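Local coordinates for Pbp related beta-lactamase (Pyrococcus abyssi, PDB 2QMI), which is a penicillin-binding-protein-related peptidase of the beta-lactamase family that assembles into a self-compartmentalizing octamer and probably cleaves its substrates with an active-site serine, at residues Ile401-Ile413 with Tyr416-Ile430. Numbering follows the deposited sequence.
Sequences IPLFPEVLEEDFI and YTLSNGRKMYAEFYI
Two successive antiparallel hairpins of the closed eight-stranded barrel in the octamerisation domain share strand 412-419, which pairs with 400-408 through F404 and Y416 and with 422-431 through I413 and F428. F404 N donates almost straight to Y416 O (2.8 Å, 174°), whereas the return bond from Y416 N reaches F404 O from above the carbonyl plane and is more bent (139°). Next to this pair, T417 OG1 donates to P402 O at 2.8 Å, so a side-chain hydroxyl extends the backbone ladder. The Y416 ring lies between two aliphatic groups: F404 CB makes a CH-pi contact over one face, 3.9 Å from the ring centroid, and K423 CE covers the opposite face. With CG between its backbone N and carbonyl carbon (chi1 71°), Y416 leans over F404. Within the octamer this corner is an interface, where Y416 OH bonds to Y416 OH of a second subunit and F404 stacks on F404 of that subunit.

A classic beta bulge, E406 and V407 opposite K414, turns the chain between the two paired regions. E406 extends from it to place OE1 3.0 Å from Y425 CE2 at the ring edge, its carboxylate nearly perpendicular to the ring, and forms a long salt bridge with K423 NZ (3.6 Å). In the second hairpin, F412 CE1 sits over one face of the Y429 ring, 3.8 Å from Y429 CZ, while F412 CZ rests on E427 CG. On the buried side of the sheet, opposite F412 and Y429, L403 CD1 meets A426 CB at 4.1 Å and approaches the edge of the F428 ring.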
ATOM      1  N   ILE A 401     -16.396 -14.758 -17.973  1.00 32.01           N
ATOM      2  CA  ILE A 401     -17.432 -15.710 -18.376  1.00 30.38           C
ATOM      3  C   ILE A 401     -17.065 -17.150 -17.999  1.00 30.58           C
ATOM      4  O   ILE A 401     -15.915 -17.575 -18.181  1.00 29.80           O
ATOM      5  CB  ILE A 401     -17.638 -15.693 -19.908  1.00 29.88           C
ATOM      6  CG1 ILE A 401     -18.152 -14.329 -20.357  1.00 30.27           C
ATOM      7  CG2 ILE A 401     -18.601 -16.797 -20.327  1.00 29.47           C
ATOM      8  CD1 ILE A 401     -18.346 -14.224 -21.860  1.00 29.45           C
ATOM      9  N   PRO A 402     -18.038 -17.918 -17.465  1.00 29.43           N
ATOM     10  CA  PRO A 402     -17.818 -19.316 -17.076  1.00 27.92           C
ATOM     11  C   PRO A 402     -18.213 -20.240 -18.224  1.00 26.67           C
ATOM     12  O   PRO A 402     -19.344 -20.179 -18.702  1.00 27.59           O
ATOM     13  CB  PRO A 402     -18.736 -19.483 -15.872  1.00 28.59           C
ATOM     14  CG  PRO A 402     -19.924 -18.659 -16.278  1.00 29.74           C
ATOM     15  CD  PRO A 402     -19.284 -17.400 -16.860  1.00 28.84           C
ATOM     16  N   LEU A 403     -17.286 -21.085 -18.670  1.00 25.88           N
ATOM     17  CA  LEU A 403     -17.565 -22.013 -19.770  1.00 25.34           C
ATOM     18  C   LEU A 403     -17.535 -23.486 -19.351  1.00 25.25           C
ATOM     19  O   LEU A 403     -16.584 -23.950 -18.712  1.00 24.67           O
ATOM     20  CB  LEU A 403     -16.564 -21.800 -20.909  1.00 25.17           C
ATOM     21  CG  LEU A 403     -16.507 -20.429 -21.587  1.00 25.87           C
ATOM     22  CD1 LEU A 403     -15.455 -20.476 -22.683  1.00 27.13           C
ATOM     23  CD2 LEU A 403     -17.864 -20.060 -22.173  1.00 25.36           C
ATOM     24  N   PHE A 404     -18.576 -24.218 -19.728  1.00 24.42           N
ATOM     25  CA  PHE A 404     -18.688 -25.635 -19.400  1.00 24.55           C
ATOM     26  C   PHE A 404     -18.418 -26.507 -20.617  1.00 24.64           C
ATOM     27  O   PHE A 404     -19.151 -26.444 -21.601  1.00 25.64           O
ATOM     28  CB  PHE A 404     -20.096 -25.942 -18.882  1.00 25.59           C
ATOM     29  CG  PHE A 404     -20.357 -25.466 -17.479  1.00 26.04           C
ATOM     30  CD1 PHE A 404     -19.645 -24.399 -16.940  1.00 26.79           C
ATOM     31  CD2 PHE A 404     -21.347 -26.067 -16.711  1.00 26.29           C
ATOM     32  CE1 PHE A 404     -19.918 -23.934 -15.655  1.00 27.13           C
ATOM     33  CE2 PHE A 404     -21.631 -25.613 -15.427  1.00 26.90           C
ATOM     34  CZ  PHE A 404     -20.915 -24.544 -14.897  1.00 27.38           C
ATOM     35  N   PRO A 405     -17.363 -27.337 -20.570  1.00 25.26           N
ATOM     36  CA  PRO A 405     -17.062 -28.203 -21.712  1.00 26.59           C
ATOM     37  C   PRO A 405     -18.180 -29.211 -21.935  1.00 28.18           C
ATOM     38  O   PRO A 405     -18.558 -29.933 -21.015  1.00 29.82           O
ATOM     39  CB  PRO A 405     -15.752 -28.870 -21.300  1.00 25.29           C
ATOM     40  CG  PRO A 405     -15.100 -27.830 -20.459  1.00 24.47           C
ATOM     41  CD  PRO A 405     -16.251 -27.358 -19.603  1.00 25.10           C
ATOM     42  N   GLU A 406     -18.712 -29.248 -23.155  1.00 30.27           N
ATOM     43  CA  GLU A 406     -19.790 -30.163 -23.509  1.00 29.99           C
ATOM     44  C   GLU A 406     -19.237 -31.186 -24.479  1.00 30.17           C
ATOM     45  O   GLU A 406     -19.847 -32.230 -24.702  1.00 30.46           O
ATOM     46  CB  GLU A 406     -20.939 -29.404 -24.179  1.00 31.95           C
ATOM     47  CG  GLU A 406     -22.086 -30.281 -24.685  1.00 33.70           C
ATOM     48  CD  GLU A 406     -22.982 -29.550 -25.690  1.00 35.63           C
ATOM     49  OE1 GLU A 406     -23.685 -28.590 -25.292  1.00 37.13           O
ATOM     50  OE2 GLU A 406     -22.980 -29.929 -26.890  1.00 36.73           O
ATOM     51  N   VAL A 407     -18.082 -30.876 -25.064  1.00 29.74           N
ATOM     52  CA  VAL A 407     -17.445 -31.780 -26.016  1.00 29.39           C
ATOM     53  C   VAL A 407     -15.923 -31.626 -25.995  1.00 29.68           C
ATOM     54  O   VAL A 407     -15.393 -30.545 -26.286  1.00 29.25           O
ATOM     55  CB  VAL A 407     -17.957 -31.526 -27.464  1.00 29.18           C
ATOM     56  CG1 VAL A 407     -17.290 -32.502 -28.437  1.00 27.46           C
ATOM     57  CG2 VAL A 407     -19.473 -31.693 -27.525  1.00 28.86           C
ATOM     58  N   LEU A 408     -15.222 -32.704 -25.641  1.00 28.71           N
ATOM     59  CA  LEU A 408     -13.761 -32.678 -25.603  1.00 28.40           C
ATOM     60  C   LEU A 408     -13.111 -33.695 -26.521  1.00 28.16           C
ATOM     61  O   LEU A 408     -13.439 -34.879 -26.498  1.00 28.59           O
ATOM     62  CB  LEU A 408     -13.234 -32.921 -24.194  1.00 30.84           C
ATOM     63  CG  LEU A 408     -13.289 -31.767 -23.204  1.00 32.38           C
ATOM     64  CD1 LEU A 408     -14.726 -31.540 -22.776  1.00 33.82           C
ATOM     65  CD2 LEU A 408     -12.425 -32.099 -22.005  1.00 34.16           C
ATOM     66  N   GLU A 409     -12.172 -33.217 -27.320  1.00 28.08           N
ATOM     67  CA  GLU A 409     -11.433 -34.052 -28.246  1.00 27.80           C
ATOM     68  C   GLU A 409     -10.044 -33.439 -28.277  1.00 26.55           C
ATOM     69  O   GLU A 409      -9.854 -32.321 -27.798  1.00 25.31           O
ATOM     70  CB  GLU A 409     -12.095 -34.029 -29.632  1.00 29.55           C
ATOM     71  CG  GLU A 409     -13.529 -34.586 -29.606  1.00 34.16           C
ATOM     72  CD  GLU A 409     -14.235 -34.545 -30.958  1.00 36.94           C
ATOM     73  OE1 GLU A 409     -14.284 -33.462 -31.580  1.00 37.92           O
ATOM     74  OE2 GLU A 409     -14.759 -35.601 -31.395  1.00 39.33           O
ATOM     75  N   GLU A 410      -9.083 -34.176 -28.823  1.00 26.86           N
ATOM     76  CA  GLU A 410      -7.691 -33.732 -28.907  1.00 28.08           C
ATOM     77  C   GLU A 410      -7.453 -32.398 -29.600  1.00 27.51           C
ATOM     78  O   GLU A 410      -6.574 -31.635 -29.210  1.00 28.33           O
ATOM     79  CB  GLU A 410      -6.853 -34.791 -29.639  1.00 28.96           C
ATOM     80  CG  GLU A 410      -6.533 -36.031 -28.830  1.00 32.93           C
ATOM     81  CD  GLU A 410      -5.591 -35.746 -27.683  1.00 35.38           C
ATOM     82  OE1 GLU A 410      -4.581 -35.032 -27.905  1.00 36.34           O
ATOM     83  OE2 GLU A 410      -5.846 -36.244 -26.559  1.00 37.47           O
ATOM     84  N   ASP A 411      -8.226 -32.132 -30.644  1.00 28.45           N
ATOM     85  CA  ASP A 411      -8.073 -30.920 -31.448  1.00 29.02           C
ATOM     86  C   ASP A 411      -9.286 -30.012 -31.374  1.00 28.47           C
ATOM     87  O   ASP A 411      -9.326 -28.978 -32.050  1.00 28.32           O
ATOM     88  CB  ASP A 411      -7.894 -31.333 -32.899  1.00 30.68           C
ATOM     89  CG  ASP A 411      -9.027 -32.231 -33.364  1.00 32.89           C
ATOM     90  OD1 ASP A 411      -9.292 -33.229 -32.658  1.00 33.83           O
ATOM     91  OD2 ASP A 411      -9.666 -31.947 -34.406  1.00 34.34           O
ATOM     92  N   PHE A 412     -10.272 -30.388 -30.565  1.00 26.99           N
ATOM     93  CA  PHE A 412     -11.501 -29.607 -30.489  1.00 26.41           C
ATOM     94  C   PHE A 412     -12.194 -29.657 -29.131  1.00 26.65           C
ATOM     95  O   PHE A 412     -12.415 -30.739 -28.580  1.00 26.84           O
ATOM     96  CB  PHE A 412     -12.460 -30.128 -31.566  1.00 26.39           C
ATOM     97  CG  PHE A 412     -13.746 -29.368 -31.669  1.00 28.22           C
ATOM     98  CD1 PHE A 412     -13.754 -28.038 -32.086  1.00 28.11           C
ATOM     99  CD2 PHE A 412     -14.953 -29.984 -31.365  1.00 28.45           C
ATOM    100  CE1 PHE A 412     -14.955 -27.330 -32.201  1.00 29.22           C
ATOM    101  CE2 PHE A 412     -16.160 -29.289 -31.476  1.00 30.13           C
ATOM    102  CZ  PHE A 412     -16.162 -27.957 -31.895  1.00 28.94           C
ATOM    103  N   ILE A 413     -12.543 -28.487 -28.604  1.00 25.48           N
ATOM    104  CA  ILE A 413     -13.255 -28.385 -27.335  1.00 26.52           C
ATOM    105  C   ILE A 413     -14.447 -27.447 -27.528  1.00 27.20           C
ATOM    106  O   ILE A 413     -14.272 -26.288 -27.898  1.00 26.25           O
ATOM    107  CB  ILE A 413     -12.365 -27.807 -26.204  1.00 27.02           C
ATOM    108  CG1 ILE A 413     -11.175 -28.733 -25.946  1.00 26.59           C
ATOM    109  CG2 ILE A 413     -13.189 -27.639 -24.920  1.00 25.68           C
ATOM    110  CD1 ILE A 413     -10.174 -28.169 -24.972  1.00 27.27           C
ATOM    111  N   TYR A 416     -19.963 -24.089 -23.419  1.00 29.14           N
ATOM    112  CA  TYR A 416     -21.175 -23.285 -23.430  1.00 29.32           C
ATOM    113  C   TYR A 416     -21.287 -22.575 -22.103  1.00 29.51           C
ATOM    114  O   TYR A 416     -20.762 -23.039 -21.088  1.00 29.42           O
ATOM    115  CB  TYR A 416     -22.408 -24.167 -23.649  1.00 30.16           C
ATOM    116  CG  TYR A 416     -22.762 -25.050 -22.472  1.00 31.11           C
ATOM    117  CD1 TYR A 416     -23.523 -24.559 -21.410  1.00 31.25           C
ATOM    118  CD2 TYR A 416     -22.333 -26.379 -22.418  1.00 32.47           C
ATOM    119  CE1 TYR A 416     -23.856 -25.366 -20.323  1.00 32.16           C
ATOM    120  CE2 TYR A 416     -22.661 -27.201 -21.327  1.00 33.36           C
ATOM    121  CZ  TYR A 416     -23.424 -26.682 -20.286  1.00 33.27           C
ATOM    122  OH  TYR A 416     -23.759 -27.480 -19.211  1.00 33.93           O
ATOM    123  N   THR A 417     -21.967 -21.437 -22.119  1.00 29.73           N
ATOM    124  CA  THR A 417     -22.169 -20.664 -20.913  1.00 29.72           C
ATOM    125  C   THR A 417     -23.642 -20.306 -20.865  1.00 31.62           C
ATOM    126  O   THR A 417     -24.442 -20.885 -21.602  1.00 31.50           O
ATOM    127  CB  THR A 417     -21.342 -19.390 -20.925  1.00 29.63           C
ATOM    128  OG1 THR A 417     -21.480 -18.730 -19.659  1.00 28.66           O
ATOM    129  CG2 THR A 417     -21.803 -18.468 -22.050  1.00 28.52           C
ATOM    130  N   LEU A 418     -24.003 -19.352 -20.011  1.00 33.45           N
ATOM    131  CA  LEU A 418     -25.400 -18.953 -19.889  1.00 34.75           C
ATOM    132  C   LEU A 418     -25.678 -17.618 -20.568  1.00 36.22           C
ATOM    133  O   LEU A 418     -24.963 -16.633 -20.353  1.00 36.30           O
ATOM    134  CB  LEU A 418     -25.800 -18.886 -18.415  1.00 34.22           C
ATOM    135  CG  LEU A 418     -27.190 -19.466 -18.116  1.00 34.01           C
ATOM    136  CD1 LEU A 418     -28.254 -18.633 -18.828  1.00 34.40           C
ATOM    137  CD2 LEU A 418     -27.258 -20.935 -18.560  1.00 32.68           C
ATOM    138  N   SER A 419     -26.729 -17.602 -21.391  1.00 37.73           N
ATOM    139  CA  SER A 419     -27.140 -16.414 -22.142  1.00 38.61           C
ATOM    140  C   SER A 419     -28.638 -16.210 -21.979  1.00 39.16           C
ATOM    141  O   SER A 419     -29.431 -16.993 -22.510  1.00 39.31           O
ATOM    142  CB  SER A 419     -26.867 -16.603 -23.630  1.00 40.05           C
ATOM    143  OG  SER A 419     -27.827 -17.499 -24.195  1.00 39.97           O
ATOM    144  N   ASN A 420     -29.022 -15.158 -21.266  1.00 39.21           N
ATOM    145  CA  ASN A 420     -30.433 -14.848 -21.032  1.00 39.88           C
ATOM    146  C   ASN A 420     -31.294 -16.072 -20.684  1.00 39.33           C
ATOM    147  O   ASN A 420     -32.521 -15.963 -20.622  1.00 40.22           O
ATOM    148  CB  ASN A 420     -31.025 -14.137 -22.254  1.00 39.70           C
ATOM    149  CG  ASN A 420     -32.266 -13.315 -21.916  1.00 39.90           C
ATOM    150  OD1 ASN A 420     -33.296 -13.849 -21.470  1.00 39.71           O
ATOM    151  ND2 ASN A 420     -32.174 -12.001 -22.129  1.00 39.40           N
ATOM    152  N   GLY A 421     -30.670 -17.228 -20.454  1.00 39.01           N
ATOM    153  CA  GLY A 421     -31.444 -18.414 -20.110  1.00 37.80           C
ATOM    154  C   GLY A 421     -31.226 -19.659 -20.962  1.00 37.42           C
ATOM    155  O   GLY A 421     -31.712 -20.744 -20.617  1.00 36.84           O
ATOM    156  N   ARG A 422     -30.523 -19.513 -22.081  1.00 36.37           N
ATOM    157  CA  ARG A 422     -30.244 -20.645 -22.965  1.00 35.42           C
ATOM    158  C   ARG A 422     -28.723 -20.772 -23.055  1.00 35.31           C
ATOM    159  O   ARG A 422     -27.992 -19.818 -22.768  1.00 34.83           O
ATOM    160  CB  ARG A 422     -30.811 -20.405 -24.373  1.00 35.46           C
ATOM    161  CG  ARG A 422     -32.202 -19.772 -24.424  1.00 36.35           C
ATOM    162  CD  ARG A 422     -33.261 -20.742 -24.941  1.00 36.90           C
ATOM    163  NE  ARG A 422     -34.387 -20.016 -25.521  1.00 38.36           N
ATOM    164  CZ  ARG A 422     -35.490 -20.589 -26.008  1.00 39.45           C
ATOM    165  NH1 ARG A 422     -35.625 -21.914 -25.986  1.00 40.10           N
ATOM    166  NH2 ARG A 422     -36.455 -19.836 -26.534  1.00 38.90           N
ATOM    167  N   LYS A 423     -28.239 -21.942 -23.455  1.00 34.71           N
ATOM    168  CA  LYS A 423     -26.799 -22.132 -23.551  1.00 34.18           C
ATOM    169  C   LYS A 423     -26.210 -21.582 -24.850  1.00 34.32           C
ATOM    170  O   LYS A 423     -26.680 -21.888 -25.953  1.00 34.99           O
ATOM    171  CB  LYS A 423     -26.443 -23.618 -23.386  1.00 34.09           C
ATOM    172  CG  LYS A 423     -27.192 -24.558 -24.304  1.00 32.58           C
ATOM    173  CD  LYS A 423     -26.623 -25.976 -24.222  1.00 31.47           C
ATOM    174  CE  LYS A 423     -26.751 -26.599 -22.844  1.00 30.43           C
ATOM    175  NZ  LYS A 423     -26.187 -27.990 -22.844  1.00 30.15           N
ATOM    176  N   MET A 424     -25.187 -20.743 -24.693  1.00 34.50           N
ATOM    177  CA  MET A 424     -24.469 -20.110 -25.797  1.00 33.80           C
ATOM    178  C   MET A 424     -23.103 -20.811 -25.862  1.00 32.58           C
ATOM    179  O   MET A 424     -22.447 -20.990 -24.835  1.00 32.10           O
ATOM    180  CB  MET A 424     -24.313 -18.614 -25.505  1.00 34.64           C
ATOM    181  CG  MET A 424     -23.797 -17.796 -26.665  1.00 37.32           C
ATOM    182  SD  MET A 424     -23.939 -16.010 -26.355  1.00 39.15           S
ATOM    183  CE  MET A 424     -22.393 -15.716 -25.389  1.00 39.33           C
ATOM    184  N   TYR A 425     -22.664 -21.197 -27.057  1.00 29.96           N
ATOM    185  CA  TYR A 425     -21.409 -21.932 -27.175  1.00 29.04           C
ATOM    186  C   TYR A 425     -20.156 -21.211 -27.647  1.00 27.59           C
ATOM    187  O   TYR A 425     -20.210 -20.191 -28.339  1.00 27.29           O
ATOM    188  CB  TYR A 425     -21.605 -23.143 -28.085  1.00 29.32           C
ATOM    189  CG  TYR A 425     -22.781 -24.020 -27.730  1.00 31.59           C
ATOM    190  CD1 TYR A 425     -24.096 -23.564 -27.899  1.00 32.16           C
ATOM    191  CD2 TYR A 425     -22.585 -25.319 -27.261  1.00 32.04           C
ATOM    192  CE1 TYR A 425     -25.185 -24.387 -27.613  1.00 33.47           C
ATOM    193  CE2 TYR A 425     -23.666 -26.151 -26.970  1.00 33.72           C
ATOM    194  CZ  TYR A 425     -24.961 -25.682 -27.152  1.00 34.51           C
ATOM    195  OH  TYR A 425     -26.032 -26.523 -26.898  1.00 35.80           O
ATOM    196  N   ALA A 426     -19.021 -21.793 -27.269  1.00 25.35           N
ATOM    197  CA  ALA A 426     -17.702 -21.307 -27.656  1.00 25.42           C
ATOM    198  C   ALA A 426     -16.988 -22.535 -28.230  1.00 24.50           C
ATOM    199  O   ALA A 426     -17.312 -23.668 -27.866  1.00 24.63           O
ATOM    200  CB  ALA A 426     -16.949 -20.772 -26.441  1.00 24.27           C
ATOM    201  N   GLU A 427     -16.039 -22.318 -29.136  1.00 24.51           N
ATOM    202  CA  GLU A 427     -15.298 -23.427 -29.739  1.00 24.66           C
ATOM    203  C   GLU A 427     -13.808 -23.133 -29.813  1.00 23.48           C
ATOM    204  O   GLU A 427     -13.401 -22.057 -30.243  1.00 23.20           O
ATOM    205  CB  GLU A 427     -15.812 -23.738 -31.147  1.00 25.62           C
ATOM    206  CG  GLU A 427     -17.201 -24.351 -31.200  1.00 29.84           C
ATOM    207  CD  GLU A 427     -18.291 -23.326 -31.464  1.00 32.05           C
ATOM    208  OE1 GLU A 427     -18.242 -22.649 -32.518  1.00 32.49           O
ATOM    209  OE2 GLU A 427     -19.207 -23.203 -30.623  1.00 33.99           O
ATOM    210  N   PHE A 428     -13.009 -24.100 -29.377  1.00 22.18           N
ATOM    211  CA  PHE A 428     -11.557 -23.994 -29.388  1.00 22.73           C
ATOM    212  C   PHE A 428     -11.015 -24.958 -30.441  1.00 23.77           C
ATOM    213  O   PHE A 428     -11.315 -26.151 -30.395  1.00 23.40           O
ATOM    214  CB  PHE A 428     -10.988 -24.379 -28.017  1.00 22.02           C
ATOM    215  CG  PHE A 428     -11.199 -23.341 -26.953  1.00 20.81           C
ATOM    216  CD1 PHE A 428     -10.357 -22.236 -26.866  1.00 18.72           C
ATOM    217  CD2 PHE A 428     -12.248 -23.455 -26.047  1.00 20.84           C
ATOM    218  CE1 PHE A 428     -10.560 -21.261 -25.892  1.00 18.61           C
ATOM    219  CE2 PHE A 428     -12.458 -22.484 -25.068  1.00 19.45           C
ATOM    220  CZ  PHE A 428     -11.613 -21.387 -24.992  1.00 17.99           C
ATOM    221  N   TYR A 429     -10.237 -24.445 -31.392  1.00 24.36           N
ATOM    222  CA  TYR A 429      -9.650 -25.288 -32.430  1.00 24.08           C
ATOM    223  C   TYR A 429      -8.135 -25.364 -32.219  1.00 25.14           C
ATOM    224  O   TYR A 429      -7.426 -24.380 -32.439  1.00 24.91           O
ATOM    225  CB  TYR A 429      -9.952 -24.724 -33.828  1.00 24.83           C
ATOM    226  CG  TYR A 429     -11.425 -24.733 -34.219  1.00 24.52           C
ATOM    227  CD1 TYR A 429     -12.288 -23.719 -33.800  1.00 24.21           C
ATOM    228  CD2 TYR A 429     -11.955 -25.771 -34.992  1.00 24.99           C
ATOM    229  CE1 TYR A 429     -13.650 -23.734 -34.142  1.00 25.34           C
ATOM    230  CE2 TYR A 429     -13.307 -25.801 -35.339  1.00 25.54           C
ATOM    231  CZ  TYR A 429     -14.150 -24.778 -34.912  1.00 26.44           C
ATOM    232  OH  TYR A 429     -15.485 -24.796 -35.267  1.00 26.76           O
ATOM    233  N   ILE A 430      -7.644 -26.526 -31.788  1.00 25.56           N
ATOM    234  CA  ILE A 430      -6.210 -26.701 -31.542  1.00 27.60           C
ATOM    235  C   ILE A 430      -5.517 -27.268 -32.777  1.00 28.45           C
ATOM    236  O   ILE A 430      -5.861 -28.348 -33.245  1.00 28.98           O
ATOM    237  CB  ILE A 430      -5.935 -27.650 -30.337  1.00 27.42           C
ATOM    238  CG1 ILE A 430      -6.554 -27.085 -29.055  1.00 27.10           C
ATOM    239  CG2 ILE A 430      -4.421 -27.807 -30.128  1.00 27.47           C
ATOM    240  CD1 ILE A 430      -8.046 -27.323 -28.910  1.00 26.82           C
TER